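PDB 5FX8: linoleate 11-lipoxygenase from Gaeumannomyces graminis, which uses a catalytic manganese ion to oxygenate linoleic and alpha-linolenic acids to 11S- and 13R-hydroperoxy fatty acids, the 11S products being converted further to the 13R ones. Local coordinates for residues 215-223 and 278-286; 493-504 and 521-532. One frame throughout, in Å; residues are numbered along the deposited sequence.

Overall arrangement
Contact 1 and contact 2 lie on the same side of the chain's centre, their own centres about 16 Å apart, and helix 268-305 joins them. Its segment 278-286 receives the end of strand 212-216. From the same segment, Asn279 and Asn280 reach the loop 493-504: Asn280 ND2 lies 2.8 Å from Pro497 O and Asn279 ND2 2.9 Å from Leu495 O, both probable hydrogen bonds. Helix 268-305 also carries the manganese ligands His290 and His294, and the side chain of Tyr285 in contact 1 is about 8 Å from that of His290 and about 13 Å from the metal. In contact 2 the side chain of Ala498 is about 12 Å from that of the ligand Asn482.

Contact 1 (215-223 and 278-286); sequences VDHSYQKKY and FNNNDLFYS
His217 and Gln220 supply the polar bonds to helix residues 278-286. His217 NE2 donates to Asp282 OD1 at 3.0 Å (155°), in the ring plane and on the anti lone pair of the carboxylate oxygen; OD2 forms a salt bridge with Arg168 and a hydrogen bond with Asn172. Gln220 grips Asn281 twice: with CG beside the backbone N and the chain extended beyond it, its amide reaches the helix. Gln220 NE2 gives a nearly straight bond to Asn281 O (3.0 Å, 172°), entering from the face opposite to Tyr285 N, so that carbonyl gains a second donor. Asn281 ND2 approaches Gln220 OE1 from above the carbonyl plane, a more bent bond of 136°; ND2 also bonds Ala232 O, and Asn281 OD1 accepts from Cys234 N. The Gln220 amide packs against Phe284, its CD 3.3 Å from Phe284 CD1.

These bonds fasten the end of strand 212-216, and the 3-10 turn following it, to helix 268-305 of the lipoxygenase fold, which carries the manganese ligands His290 and His294.

His217, Phe278 and Tyr285 form a cluster of oblique rings, and Asn281 O and Val215 CG1 occupy opposite faces of the imidazole. Val215 CG1 also meets Phe278 CZ at 3.4 Å.

Contact 2 (493-504 and 521-532); sequences LPLHPAALYAPI and AWLPNERQAVEQ. With NAG (2-acetamido-2-deoxy-beta-D-glucopyranose), chain K.
Tyr501 and Trp522 present the two main flat surfaces. Over one face of the Tyr501 ring lies Gln528 OE1, the amide plane turned 34° from the ring; Trp522 O and a water sit at the ring's edge, and Pro524 approaches obliquely, its CB 3.6 Å from Tyr501 CE1. The five-membered ring of Trp522 takes Ala502 CB over one face in a CH-pi contact, 3.5 Å from the centroid and only 7° off the normal. At the edge of the indole, Trp522 NE1 donates to Pro503 O at 2.9 Å, though from well above that carbonyl's plane. Tyr501 N also donates to Trp522 O at 2.8 Å.

Here the irregular loop 493-504, which contains a cis peptide before Pro494, is closed against the start of helix 526-539. That start is a capping box: Gln528 N donates to Asn525 OD1, and Asn525 N returns a nearly straight bond to Gln528 OE1, so the oxygen over Tyr501 is fixed by the cap.

One turn further on, with CG anti to the backbone N (chi1 158°) and the chain extended beyond it, Gln532 NE2 reaches His496 O at 2.8 Å, in the carbonyl plane, and Gln532 OE1 accepts from Ala498 N at 2.7 Å. A water bridges that OE1 to Ala499 N, while NE2 also bonds Gly491 O. Leu493 CD1 packs 3.6 Å from Ala529 CB, and Leu523 nestles against Pro494 and Pro497. Val530 and Glu531 border a glycan sugar, Val530 CG1 lying 4.0 Å from NAG C8; this sugar is hydrogen-bonded to Tyr112 OH of the second subunit.

Contact 1 (215-223 and 278-286)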
loop_
_atom_site.group_PDB
_atom_site.type_symbol
_atom_site.label_atom_id
_atom_site.label_comp_id
_atom_site.label_asym_id
_atom_site.label_seq_id
_atom_site.Cartn_x
_atom_site.Cartn_y
_atom_site.Cartn_z
ATOM N N VAL A 215 -16.429 -4.353 20.223
ATOM C CA VAL A 215 -16.344 -4.206 18.778
ATOM C C VAL A 215 -17.676 -4.638 18.193
ATOM O O VAL A 215 -18.106 -5.775 18.395
ATOM C CB VAL A 215 -15.211 -5.039 18.187
ATOM C CG1 VAL A 215 -15.217 -4.930 16.667
ATOM C CG2 VAL A 215 -13.919 -4.584 18.752
ATOM N N ASP A 216 -18.317 -3.753 17.450
ATOM C CA ASP A 216 -19.671 -3.987 16.953
ATOM C C ASP A 216 -19.640 -4.087 15.433
ATOM O O ASP A 216 -19.725 -3.069 14.749
ATOM C CB ASP A 216 -20.615 -2.869 17.409
ATOM C CG ASP A 216 -22.084 -3.246 17.283
ATOM O OD1 ASP A 216 -22.401 -4.128 16.494
ATOM O OD2 ASP A 216 -22.937 -2.673 17.973
ATOM N N HIS A 217 -19.566 -5.293 14.883
ATOM C CA HIS A 217 -19.753 -5.472 13.449
ATOM C C HIS A 217 -21.156 -5.938 13.089
ATOM O O HIS A 217 -21.343 -6.534 12.034
ATOM C CB HIS A 217 -18.740 -6.460 12.886
ATOM C CG HIS A 217 -17.341 -5.967 12.947
ATOM N ND1 HIS A 217 -17.015 -4.657 12.715
ATOM C CD2 HIS A 217 -16.188 -6.592 13.266
ATOM C CE1 HIS A 217 -15.716 -4.496 12.865
ATOM N NE2 HIS A 217 -15.191 -5.655 13.204
ATOM N N SER A 218 -22.145 -5.676 13.934
ATOM C CA SER A 218 -23.467 -6.226 13.712
ATOM C C SER A 218 -24.178 -5.572 12.537
ATOM O O SER A 218 -25.126 -6.148 12.017
ATOM C CB SER A 218 -24.290 -6.070 14.971
ATOM O OG SER A 218 -24.423 -4.695 15.250
ATOM N N TYR A 219 -23.751 -4.385 12.117
ATOM C CA TYR A 219 -24.325 -3.750 10.939
ATOM C C TYR A 219 -24.190 -4.614 9.687
ATOM O O TYR A 219 -24.957 -4.433 8.741
ATOM C CB TYR A 219 -23.662 -2.381 10.717
ATOM C CG TYR A 219 -24.354 -1.506 9.704
ATOM C CD1 TYR A 219 -25.410 -0.689 10.075
ATOM C CD2 TYR A 219 -23.952 -1.489 8.367
ATOM C CE1 TYR A 219 -26.060 0.109 9.161
ATOM C CE2 TYR A 219 -24.601 -0.695 7.430
ATOM C CZ TYR A 219 -25.662 0.106 7.833
ATOM O OH TYR A 219 -26.328 0.911 6.917
ATOM N N GLN A 220 -23.231 -5.534 9.644
ATOM C CA GLN A 220 -23.094 -6.385 8.473
ATOM C C GLN A 220 -24.194 -7.444 8.385
ATOM O O GLN A 220 -24.230 -8.222 7.439
ATOM C CB GLN A 220 -21.716 -7.046 8.458
ATOM C CG GLN A 220 -20.578 -6.068 8.431
ATOM C CD GLN A 220 -19.210 -6.709 8.564
ATOM O OE1 GLN A 220 -18.967 -7.832 8.114
ATOM N NE2 GLN A 220 -18.310 -5.996 9.214
ATOM N N LYS A 221 -25.078 -7.488 9.365
ATOM C CA LYS A 221 -26.270 -8.309 9.281
ATOM C C LYS A 221 -27.125 -7.915 8.078
ATOM O O LYS A 221 -27.791 -8.767 7.479
ATOM C CB LYS A 221 -27.003 -8.154 10.601
ATOM C CG LYS A 221 -28.236 -8.888 10.793
ATOM C CD LYS A 221 -28.844 -8.471 12.112
ATOM C CE LYS A 221 -28.887 -6.959 12.205
ATOM N NZ LYS A 221 -29.677 -6.479 13.361
ATOM N N LYS A 222 -27.067 -6.637 7.686
ATOM C CA LYS A 222 -27.786 -6.034 6.565
ATOM C C LYS A 222 -27.391 -6.586 5.190
ATOM O O LYS A 222 -28.139 -6.395 4.228
ATOM C CB LYS A 222 -27.561 -4.519 6.638
ATOM C CG LYS A 222 -27.572 -3.761 5.359
ATOM C CD LYS A 222 -27.215 -2.320 5.591
ATOM C CE LYS A 222 -27.428 -1.503 4.332
ATOM N NZ LYS A 222 -27.276 -0.050 4.588
ATOM N N TYR A 223 -26.287 -7.306 5.077
ATOM C CA TYR A 223 -25.772 -7.798 3.810
ATOM C C TYR A 223 -25.946 -9.311 3.696
ATOM O O TYR A 223 -25.951 -10.036 4.694
ATOM C CB TYR A 223 -24.292 -7.435 3.660
ATOM C CG TYR A 223 -24.020 -5.955 3.814
ATOM C CD1 TYR A 223 -24.722 -5.027 3.063
ATOM C CD2 TYR A 223 -23.111 -5.489 4.740
ATOM C CE1 TYR A 223 -24.505 -3.712 3.213
ATOM C CE2 TYR A 223 -22.883 -4.149 4.895
ATOM C CZ TYR A 223 -23.578 -3.262 4.125
ATOM O OH TYR A 223 -23.388 -1.905 4.256
ATOM N N PHE A 278 -15.255 -13.469 13.609
ATOM C CA PHE A 278 -15.003 -12.075 13.937
ATOM C C PHE A 278 -13.906 -11.499 13.062
ATOM O O PHE A 278 -13.993 -10.352 12.642
ATOM C CB PHE A 278 -14.649 -11.930 15.411
ATOM C CG PHE A 278 -14.332 -10.519 15.833
ATOM C CD1 PHE A 278 -13.064 -9.989 15.672
ATOM C CD2 PHE A 278 -15.294 -9.741 16.450
ATOM C CE1 PHE A 278 -12.776 -8.733 16.076
ATOM C CE2 PHE A 278 -15.003 -8.469 16.862
ATOM C CZ PHE A 278 -13.727 -7.968 16.663
ATOM N N ASN A 279 -12.860 -12.262 12.781
ATOM C CA ASN A 279 -11.795 -11.689 11.974
ATOM C C ASN A 279 -12.252 -11.428 10.542
ATOM O O ASN A 279 -11.750 -10.512 9.880
ATOM C CB ASN A 279 -10.589 -12.600 12.007
ATOM C CG ASN A 279 -9.860 -12.528 13.324
ATOM O OD1 ASN A 279 -9.948 -11.548 14.037
ATOM N ND2 ASN A 279 -9.137 -13.573 13.650
ATOM N N ASN A 280 -13.198 -12.230 10.064
ATOM C CA ASN A 280 -13.819 -12.015 8.773
ATOM C C ASN A 280 -14.606 -10.714 8.755
ATOM O O ASN A 280 -14.517 -9.918 7.803
ATOM C CB ASN A 280 -14.717 -13.213 8.499
ATOM C CG ASN A 280 -15.400 -13.141 7.187
ATOM O OD1 ASN A 280 -16.584 -12.867 7.104
ATOM N ND2 ASN A 280 -14.659 -13.396 6.145
ATOM N N ASN A 281 -15.390 -10.480 9.805
ATOM C CA ASN A 281 -16.134 -9.231 9.863
ATOM C C ASN A 281 -15.207 -8.027 10.020
ATOM O O ASN A 281 -15.442 -6.972 9.422
ATOM C CB ASN A 281 -17.149 -9.293 10.991
ATOM C CG ASN A 281 -18.190 -10.346 10.767
ATOM O OD1 ASN A 281 -18.544 -11.093 11.673
ATOM N ND2 ASN A 281 -18.694 -10.418 9.549
ATOM N N ASP A 282 -14.142 -8.174 10.801
ATOM C CA ASP A 282 -13.190 -7.097 11.007
ATOM C C ASP A 282 -12.415 -6.785 9.735
ATOM O O ASP A 282 -12.132 -5.618 9.453
ATOM C CB ASP A 282 -12.247 -7.464 12.147
ATOM C CG ASP A 282 -11.533 -6.270 12.705
ATOM O OD1 ASP A 282 -12.210 -5.416 13.307
ATOM O OD2 ASP A 282 -10.299 -6.177 12.525
ATOM N N LEU A 283 -12.088 -7.803 8.939
ATOM C CA LEU A 283 -11.428 -7.554 7.662
ATOM C C LEU A 283 -12.343 -6.789 6.713
ATOM O O LEU A 283 -11.920 -5.821 6.060
ATOM C CB LEU A 283 -10.975 -8.872 7.037
ATOM C CG LEU A 283 -10.044 -8.744 5.820
ATOM C CD1 LEU A 283 -8.848 -7.783 6.018
ATOM C CD2 LEU A 283 -9.542 -10.112 5.427
ATOM N N PHE A 284 -13.602 -7.209 6.616
ATOM C CA PHE A 284 -14.537 -6.441 5.816
ATOM C C PHE A 284 -14.570 -4.994 6.274
ATOM O O PHE A 284 -14.554 -4.070 5.450
ATOM C CB PHE A 284 -15.912 -7.072 5.918
ATOM C CG PHE A 284 -16.996 -6.290 5.260
ATOM C CD1 PHE A 284 -17.709 -5.328 5.964
ATOM C CD2 PHE A 284 -17.340 -6.550 3.954
ATOM C CE1 PHE A 284 -18.705 -4.637 5.359
ATOM C CE2 PHE A 284 -18.335 -5.869 3.354
ATOM C CZ PHE A 284 -19.024 -4.913 4.041
ATOM N N TYR A 285 -14.618 -4.784 7.595
ATOM C CA TYR A 285 -14.720 -3.432 8.129
ATOM C C TYR A 285 -13.518 -2.593 7.735
ATOM O O TYR A 285 -13.662 -1.464 7.270
ATOM C CB TYR A 285 -14.854 -3.458 9.649
ATOM C CG TYR A 285 -14.819 -2.075 10.273
ATOM C CD1 TYR A 285 -13.615 -1.482 10.639
ATOM C CD2 TYR A 285 -15.984 -1.362 10.492
ATOM C CE1 TYR A 285 -13.580 -0.233 11.182
ATOM C CE2 TYR A 285 -15.957 -0.118 11.049
ATOM C CZ TYR A 285 -14.750 0.440 11.390
ATOM O OH TYR A 285 -14.704 1.688 11.952
ATOM N N SER A 286 -12.316 -3.111 7.962
ATOM C CA SER A 286 -11.132 -2.294 7.776
ATOM C C SER A 286 -10.971 -1.949 6.311
ATOM O O SER A 286 -10.680 -0.795 5.946
ATOM C CB SER A 286 -9.911 -3.029 8.311
ATOM O OG SER A 286 -9.451 -3.998 7.403
#

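Contact 2 (493-504 and 521-532)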
loop_
_atom_site.group_PDB
_atom_site.type_symbol
_atom_site.label_atom_id
_atom_site.label_comp_id
_atom_site.label_asym_id
_atom_site.label_seq_id
_atom_site.Cartn_x
_atom_site.Cartn_y
_atom_site.Cartn_z
ATOM N N LEU A 493 -3.893 -15.966 6.889
ATOM C CA LEU A 493 -4.598 -17.232 7.077
ATOM C C LEU A 493 -3.867 -18.092 8.096
ATOM O O LEU A 493 -2.646 -18.115 8.153
ATOM C CB LEU A 493 -4.756 -17.980 5.740
ATOM C CG LEU A 493 -5.750 -17.301 4.786
ATOM C CD1 LEU A 493 -5.672 -17.810 3.393
ATOM C CD2 LEU A 493 -7.170 -17.430 5.239
ATOM N N PRO A 494 -4.616 -18.868 8.868
ATOM C CA PRO A 494 -6.031 -19.169 8.725
ATOM C C PRO A 494 -6.924 -18.331 9.577
ATOM O O PRO A 494 -8.131 -18.428 9.445
ATOM C CB PRO A 494 -6.093 -20.610 9.186
ATOM C CG PRO A 494 -5.089 -20.649 10.237
ATOM C CD PRO A 494 -3.961 -19.820 9.765
ATOM N N LEU A 495 -6.334 -17.529 10.461
ATOM C CA LEU A 495 -7.133 -16.760 11.404
ATOM C C LEU A 495 -7.940 -15.652 10.743
ATOM O O LEU A 495 -8.943 -15.217 11.311
ATOM C CB LEU A 495 -6.229 -16.176 12.489
ATOM C CG LEU A 495 -6.369 -16.890 13.843
ATOM C CD1 LEU A 495 -7.731 -16.657 14.385
ATOM C CD2 LEU A 495 -6.152 -18.386 13.734
ATOM N N HIS A 496 -7.550 -15.185 9.566
ATOM C CA HIS A 496 -8.194 -14.039 8.932
ATOM C C HIS A 496 -8.599 -14.317 7.496
ATOM O O HIS A 496 -7.968 -13.806 6.564
ATOM C CB HIS A 496 -7.268 -12.833 8.926
ATOM C CG HIS A 496 -6.762 -12.449 10.272
ATOM N ND1 HIS A 496 -5.541 -12.866 10.748
ATOM C CD2 HIS A 496 -7.299 -11.666 11.234
ATOM C CE1 HIS A 496 -5.350 -12.357 11.949
ATOM N NE2 HIS A 496 -6.402 -11.626 12.267
ATOM N N PRO A 497 -9.679 -15.060 7.277
ATOM C CA PRO A 497 -10.111 -15.351 5.904
ATOM C C PRO A 497 -11.004 -14.277 5.301
ATOM O O PRO A 497 -11.899 -13.730 5.945
ATOM C CB PRO A 497 -10.879 -16.663 6.068
ATOM C CG PRO A 497 -11.443 -16.580 7.400
ATOM C CD PRO A 497 -10.493 -15.772 8.267
ATOM N N ALA A 498 -10.745 -13.971 4.034
ATOM C CA ALA A 498 -11.595 -13.028 3.328
ATOM C C ALA A 498 -13.034 -13.522 3.215
ATOM O O ALA A 498 -13.963 -12.718 3.218
ATOM C CB ALA A 498 -11.027 -12.763 1.951
ATOM N N ALA A 499 -13.247 -14.830 3.137
ATOM C CA ALA A 499 -14.592 -15.364 3.057
ATOM C C ALA A 499 -14.705 -16.625 3.900
ATOM O O ALA A 499 -13.717 -17.316 4.141
ATOM C CB ALA A 499 -14.977 -15.676 1.606
ATOM N N LEU A 500 -15.925 -16.940 4.321
ATOM C CA LEU A 500 -16.206 -18.218 4.965
ATOM C C LEU A 500 -16.924 -19.137 3.985
ATOM O O LEU A 500 -17.834 -18.708 3.271
ATOM C CB LEU A 500 -17.047 -18.036 6.220
ATOM C CG LEU A 500 -16.568 -16.973 7.208
ATOM C CD1 LEU A 500 -17.469 -16.996 8.423
ATOM C CD2 LEU A 500 -15.125 -17.212 7.611
ATOM N N TYR A 501 -16.520 -20.403 3.967
ATOM C CA TYR A 501 -16.915 -21.344 2.935
ATOM C C TYR A 501 -17.834 -22.434 3.464
ATOM O O TYR A 501 -18.130 -23.385 2.751
ATOM C CB TYR A 501 -15.667 -21.935 2.268
ATOM C CG TYR A 501 -14.918 -20.917 1.421
ATOM C CD1 TYR A 501 -13.971 -20.082 1.995
ATOM C CD2 TYR A 501 -15.185 -20.766 0.054
ATOM C CE1 TYR A 501 -13.302 -19.160 1.261
ATOM C CE2 TYR A 501 -14.512 -19.833 -0.694
ATOM C CZ TYR A 501 -13.577 -19.030 -0.065
ATOM O OH TYR A 501 -12.877 -18.081 -0.735
ATOM N N ALA A 502 -18.324 -22.297 4.681
ATOM C CA ALA A 502 -19.257 -23.247 5.238
ATOM C C ALA A 502 -20.251 -22.465 6.074
ATOM O O ALA A 502 -19.910 -21.416 6.621
ATOM C CB ALA A 502 -18.549 -24.308 6.093
ATOM N N PRO A 503 -21.487 -22.940 6.175
ATOM C CA PRO A 503 -22.528 -22.155 6.845
ATOM C C PRO A 503 -22.220 -21.921 8.308
ATOM O O PRO A 503 -21.596 -22.745 8.978
ATOM C CB PRO A 503 -23.780 -23.024 6.684
ATOM C CG PRO A 503 -23.499 -23.839 5.527
ATOM C CD PRO A 503 -22.043 -24.143 5.544
ATOM N N ILE A 504 -22.707 -20.788 8.799
ATOM C CA ILE A 504 -22.541 -20.437 10.209
ATOM C C ILE A 504 -23.182 -21.512 11.063
ATOM O O ILE A 504 -24.386 -21.778 10.902
ATOM C CB ILE A 504 -23.178 -19.070 10.509
ATOM C CG1 ILE A 504 -22.518 -17.957 9.703
ATOM C CG2 ILE A 504 -23.154 -18.788 11.993
ATOM C CD1 ILE A 504 -21.076 -17.938 9.831
ATOM N N ALA A 521 -13.348 -26.685 6.814
ATOM C CA ALA A 521 -14.490 -26.523 5.931
ATOM C C ALA A 521 -14.940 -25.081 5.854
ATOM O O ALA A 521 -15.574 -24.685 4.877
ATOM C CB ALA A 521 -15.640 -27.406 6.383
ATOM N N TRP A 522 -14.644 -24.283 6.863
ATOM C CA TRP A 522 -15.034 -22.887 6.783
ATOM C C TRP A 522 -14.001 -22.071 6.037
ATOM O O TRP A 522 -14.311 -20.996 5.539
ATOM C CB TRP A 522 -15.276 -22.340 8.189
ATOM C CG TRP A 522 -16.611 -22.781 8.800
ATOM C CD1 TRP A 522 -17.789 -22.092 8.765
ATOM C CD2 TRP A 522 -16.890 -24.000 9.513
ATOM N NE1 TRP A 522 -18.778 -22.795 9.412
ATOM C CE2 TRP A 522 -18.254 -23.973 9.873
ATOM C CE3 TRP A 522 -16.124 -25.113 9.880
ATOM C CZ2 TRP A 522 -18.863 -25.016 10.581
ATOM C CZ3 TRP A 522 -16.738 -26.150 10.591
ATOM C CH2 TRP A 522 -18.085 -26.090 10.924
ATOM N N LEU A 523 -12.850 -22.575 5.900
ATOM C CA LEU A 523 -11.718 -21.818 5.414
ATOM C C LEU A 523 -11.531 -22.036 3.924
ATOM O O LEU A 523 -12.033 -23.001 3.366
ATOM C CB LEU A 523 -10.459 -22.237 6.176
ATOM C CG LEU A 523 -10.403 -21.822 7.639
ATOM C CD1 LEU A 523 -9.149 -22.317 8.258
ATOM C CD2 LEU A 523 -10.414 -20.315 7.687
ATOM N N PRO A 524 -10.811 -21.165 3.231
ATOM C CA PRO A 524 -10.589 -21.398 1.805
ATOM C C PRO A 524 -9.771 -22.656 1.553
ATOM O O PRO A 524 -9.006 -23.118 2.401
ATOM C CB PRO A 524 -9.825 -20.147 1.366
ATOM C CG PRO A 524 -9.221 -19.621 2.618
ATOM C CD PRO A 524 -10.257 -19.865 3.644
ATOM N N ASN A 525 -9.930 -23.209 0.360
ATOM C CA ASN A 525 -9.092 -24.322 -0.045
ATOM C C ASN A 525 -7.743 -23.789 -0.526
ATOM O O ASN A 525 -7.481 -22.594 -0.492
ATOM C CB ASN A 525 -9.798 -25.149 -1.104
ATOM C CG ASN A 525 -10.025 -24.386 -2.370
ATOM O OD1 ASN A 525 -9.161 -23.662 -2.839
ATOM N ND2 ASN A 525 -11.194 -24.553 -2.946
ATOM N N GLU A 526 -6.884 -24.675 -1.010
ATOM C CA GLU A 526 -5.526 -24.267 -1.353
ATOM C C GLU A 526 -5.512 -23.150 -2.391
ATOM O O GLU A 526 -4.788 -22.164 -2.247
ATOM C CB GLU A 526 -4.739 -25.474 -1.855
ATOM C CG GLU A 526 -4.565 -26.584 -0.826
ATOM C CD GLU A 526 -5.817 -27.414 -0.577
ATOM O OE1 GLU A 526 -6.845 -27.227 -1.264
ATOM O OE2 GLU A 526 -5.770 -28.265 0.331
ATOM N N ARG A 527 -6.303 -23.296 -3.448
ATOM C CA ARG A 527 -6.315 -22.304 -4.512
ATOM C C ARG A 527 -6.888 -20.983 -4.015
ATOM O O ARG A 527 -6.377 -19.901 -4.337
ATOM C CB ARG A 527 -7.123 -22.846 -5.685
ATOM C CG ARG A 527 -7.462 -21.823 -6.714
ATOM C CD ARG A 527 -6.682 -22.050 -7.951
ATOM N NE ARG A 527 -7.108 -23.286 -8.582
ATOM C CZ ARG A 527 -6.645 -23.730 -9.743
ATOM N NH1 ARG A 527 -5.732 -23.034 -10.407
ATOM N NH2 ARG A 527 -7.100 -24.869 -10.238
ATOM N N GLN A 528 -7.948 -21.060 -3.221
ATOM C CA GLN A 528 -8.590 -19.862 -2.730
ATOM C C GLN A 528 -7.692 -19.131 -1.748
ATOM O O GLN A 528 -7.657 -17.897 -1.741
ATOM C CB GLN A 528 -9.927 -20.236 -2.099
ATOM C CG GLN A 528 -10.834 -20.948 -3.055
ATOM C CD GLN A 528 -12.035 -21.586 -2.415
ATOM O OE1 GLN A 528 -11.964 -22.145 -1.324
ATOM N NE2 GLN A 528 -13.158 -21.513 -3.102
ATOM N N ALA A 529 -6.948 -19.885 -0.931
ATOM C CA ALA A 529 -6.026 -19.314 0.037
ATOM C C ALA A 529 -4.863 -18.625 -0.653
ATOM O O ALA A 529 -4.459 -17.523 -0.261
ATOM C CB ALA A 529 -5.510 -20.407 0.960
ATOM N N VAL A 530 -4.303 -19.271 -1.673
ATOM C CA VAL A 530 -3.267 -18.621 -2.464
ATOM C C VAL A 530 -3.818 -17.375 -3.125
ATOM O O VAL A 530 -3.103 -16.388 -3.312
ATOM C CB VAL A 530 -2.685 -19.608 -3.493
ATOM C CG1 VAL A 530 -1.696 -18.942 -4.375
ATOM C CG2 VAL A 530 -2.004 -20.719 -2.776
ATOM N N GLU A 531 -5.097 -17.384 -3.466
ATOM C CA GLU A 531 -5.654 -16.249 -4.179
ATOM C C GLU A 531 -5.904 -15.086 -3.232
ATOM O O GLU A 531 -5.794 -13.915 -3.625
ATOM C CB GLU A 531 -6.931 -16.682 -4.894
ATOM C CG GLU A 531 -7.008 -16.299 -6.358
ATOM C CD GLU A 531 -5.758 -16.657 -7.150
ATOM O OE1 GLU A 531 -5.648 -17.821 -7.592
ATOM O OE2 GLU A 531 -4.895 -15.762 -7.349
ATOM N N GLN A 532 -6.233 -15.394 -1.976
ATOM C CA GLN A 532 -6.332 -14.348 -0.974
ATOM C C GLN A 532 -4.959 -13.750 -0.707
ATOM O O GLN A 532 -4.763 -12.535 -0.836
ATOM C CB GLN A 532 -6.976 -14.893 0.297
ATOM C CG GLN A 532 -6.633 -14.070 1.525
ATOM C CD GLN A 532 -7.551 -14.256 2.722
ATOM O OE1 GLN A 532 -8.619 -14.861 2.646
ATOM N NE2 GLN A 532 -7.124 -13.729 3.844
HETATM C C1 NAG K . -0.791 -17.658 -11.705
HETATM C C2 NAG K . -1.962 -17.501 -10.772
HETATM C C3 NAG K . -3.218 -17.172 -11.560
HETATM C C4 NAG K . -2.977 -15.938 -12.406
HETATM C C5 NAG K . -1.779 -16.189 -13.291
HETATM C C6 NAG K . -1.390 -14.995 -14.109
HETATM C C7 NAG K . -2.412 -18.736 -8.703
HETATM C C8 NAG K . -2.520 -20.085 -8.079
HETATM N N2 NAG K . -2.135 -18.717 -10.005
HETATM O O3 NAG K . -4.282 -16.885 -10.671
HETATM O O4 NAG K . -4.126 -15.648 -13.188
HETATM O O5 NAG K . -0.645 -16.503 -12.477
HETATM O O6 NAG K . -0.207 -15.303 -14.829
HETATM O O7 NAG K . -2.588 -17.718 -8.068
HETATM O O HOH W 1 -10.839 -16.551 2.209
#